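Cytochrome P450 (Picrophilus torridus, PDB 2RFB) probably acts as a heme-dependent monooxygenase that inserts one atom of molecular oxygen into its substrate, as other cytochromes P450 do. Local coordinates at residues A[84-89]-A[96-101]. Residues are numbered along the deposited sequence; the frame is centred on the assembly and turned at random.
Sequences DLIKNI and SEYAVR
L85 meets both Y98 and R101: its CB lies 3.7 Å from CD1 of Y98, while its CD2 sits over one face of the R101 guanidinium, 3.7 Å above the plane and displaced from its centre toward NH1. E97 holds that guanidinium from its own segment, NH2 of R101 standing 3.1 Å from OE1 of E97 in a salt bridge bent to 143° at the hydrogen; OE1 is met on its anti side, out of the carboxylate plane. Replacing R101 by an alanine would probably leave the E97 carboxylate without this charged mate and take away the flat group lying against the L85 methyl. I86 comes next; with CG1 anti to the backbone N (chi1 -157°), its CD1 makes a CH-pi contact over a face of the Y98 ring, 4.1 Å from the centroid. Here the C-terminal part of helix 75-86 packs on helix 94-99 across a short connection in the alpha-helical part of the P450 fold, the Y98 side chain about 13 Å from the heme. Helix 298-315 backs the pair, I312 touching I86 and A308 touching Y98, and the phenol OH is hydrogen-bonded to S82 OG, one turn before I86. Further along, I89 brings CD1 to 3.2 Å from CB of Y98, approaching the ring obliquely near CG, and F316 also touches the I89 side chain.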
# COMPACT_ATOMS: atom_id res chain seq x y z
N ASP A 84 -17.84 12.15 5.75
CA ASP A 84 -18.17 11.98 7.18
C ASP A 84 -16.98 12.33 8.10
O ASP A 84 -17.17 12.99 9.13
CB ASP A 84 -18.60 10.55 7.46
CG ASP A 84 -20.07 10.30 7.19
OD1 ASP A 84 -20.48 9.13 7.37
OD2 ASP A 84 -20.82 11.24 6.82
N LEU A 85 -15.78 11.88 7.73
CA LEU A 85 -14.57 12.06 8.54
C LEU A 85 -13.87 13.40 8.41
O LEU A 85 -13.16 13.80 9.34
CB LEU A 85 -13.54 11.03 8.13
CG LEU A 85 -13.88 9.57 8.33
CD1 LEU A 85 -12.81 8.85 7.57
CD2 LEU A 85 -13.94 9.23 9.87
N ILE A 86 -13.99 14.03 7.25
CA ILE A 86 -13.38 15.34 6.99
C ILE A 86 -14.23 16.48 7.59
O ILE A 86 -13.70 17.58 7.85
CB ILE A 86 -13.19 15.54 5.45
CG1 ILE A 86 -12.10 16.56 5.11
CG2 ILE A 86 -14.54 15.97 4.75
CD1 ILE A 86 -10.71 16.16 5.37
N LYS A 87 -15.53 16.23 7.81
CA LYS A 87 -16.53 17.24 8.22
C LYS A 87 -16.07 18.17 9.31
O LYS A 87 -16.42 19.35 9.32
CB LYS A 87 -17.79 16.55 8.78
CG LYS A 87 -19.02 16.59 7.93
CD LYS A 87 -20.14 15.88 8.70
CE LYS A 87 -21.45 15.86 7.93
NZ LYS A 87 -22.62 15.75 8.87
N ASN A 88 -15.31 17.61 10.23
CA ASN A 88 -15.13 18.19 11.55
C ASN A 88 -13.77 17.75 12.03
O ASN A 88 -13.64 17.15 13.11
CB ASN A 88 -16.18 17.62 12.49
CG ASN A 88 -16.32 16.10 12.34
OD1 ASN A 88 -15.60 15.44 11.56
ND2 ASN A 88 -17.29 15.54 13.09
N ILE A 89 -12.77 18.01 11.21
CA ILE A 89 -11.47 17.49 11.48
C ILE A 89 -10.63 18.63 11.95
O ILE A 89 -9.63 18.43 12.61
CB ILE A 89 -10.88 16.86 10.20
CG1 ILE A 89 -9.82 15.86 10.54
CG2 ILE A 89 -10.34 17.92 9.27
CD1 ILE A 89 -9.20 15.39 9.30
N SER A 96 -4.44 10.44 12.45
CA SER A 96 -5.26 9.49 13.17
C SER A 96 -6.79 9.65 13.01
O SER A 96 -7.53 8.70 13.22
CB SER A 96 -4.86 9.44 14.63
OG SER A 96 -5.45 10.53 15.23
N GLU A 97 -7.25 10.84 12.64
CA GLU A 97 -8.68 11.14 12.58
C GLU A 97 -9.22 11.14 11.16
O GLU A 97 -10.42 11.13 10.97
CB GLU A 97 -9.02 12.47 13.25
CG GLU A 97 -8.65 12.49 14.70
CD GLU A 97 -9.29 11.35 15.52
OE1 GLU A 97 -10.56 11.21 15.46
OE2 GLU A 97 -8.53 10.63 16.25
N TYR A 98 -8.35 11.16 10.16
CA TYR A 98 -8.85 11.08 8.82
C TYR A 98 -8.08 10.03 8.05
O TYR A 98 -8.63 9.11 7.52
CB TYR A 98 -8.76 12.44 8.12
CG TYR A 98 -9.26 12.34 6.67
CD1 TYR A 98 -10.63 12.44 6.36
CD2 TYR A 98 -8.37 12.11 5.63
CE1 TYR A 98 -11.07 12.32 5.01
CE2 TYR A 98 -8.78 12.02 4.34
CZ TYR A 98 -10.12 12.12 4.02
OH TYR A 98 -10.46 11.99 2.71
N ALA A 99 -6.77 10.17 7.98
CA ALA A 99 -5.99 9.33 7.07
C ALA A 99 -5.91 7.82 7.46
O ALA A 99 -5.89 6.98 6.58
CB ALA A 99 -4.59 9.96 6.81
N VAL A 100 -5.89 7.49 8.76
CA VAL A 100 -5.97 6.08 9.21
C VAL A 100 -7.40 5.53 9.10
O VAL A 100 -7.60 4.35 8.85
CB VAL A 100 -5.49 5.93 10.70
CG1 VAL A 100 -6.15 4.70 11.47
CG2 VAL A 100 -3.99 5.88 10.79
N ARG A 101 -8.40 6.36 9.30
CA ARG A 101 -9.75 5.82 9.45
C ARG A 101 -10.41 5.51 8.11
O ARG A 101 -11.34 4.65 8.02
CB ARG A 101 -10.65 6.76 10.27
CG ARG A 101 -10.18 7.03 11.70
CD ARG A 101 -11.38 7.10 12.67
NE ARG A 101 -11.67 8.42 13.19
CZ ARG A 101 -12.89 8.87 13.55
NH1 ARG A 101 -13.99 8.13 13.41
NH2 ARG A 101 -13.01 10.10 14.02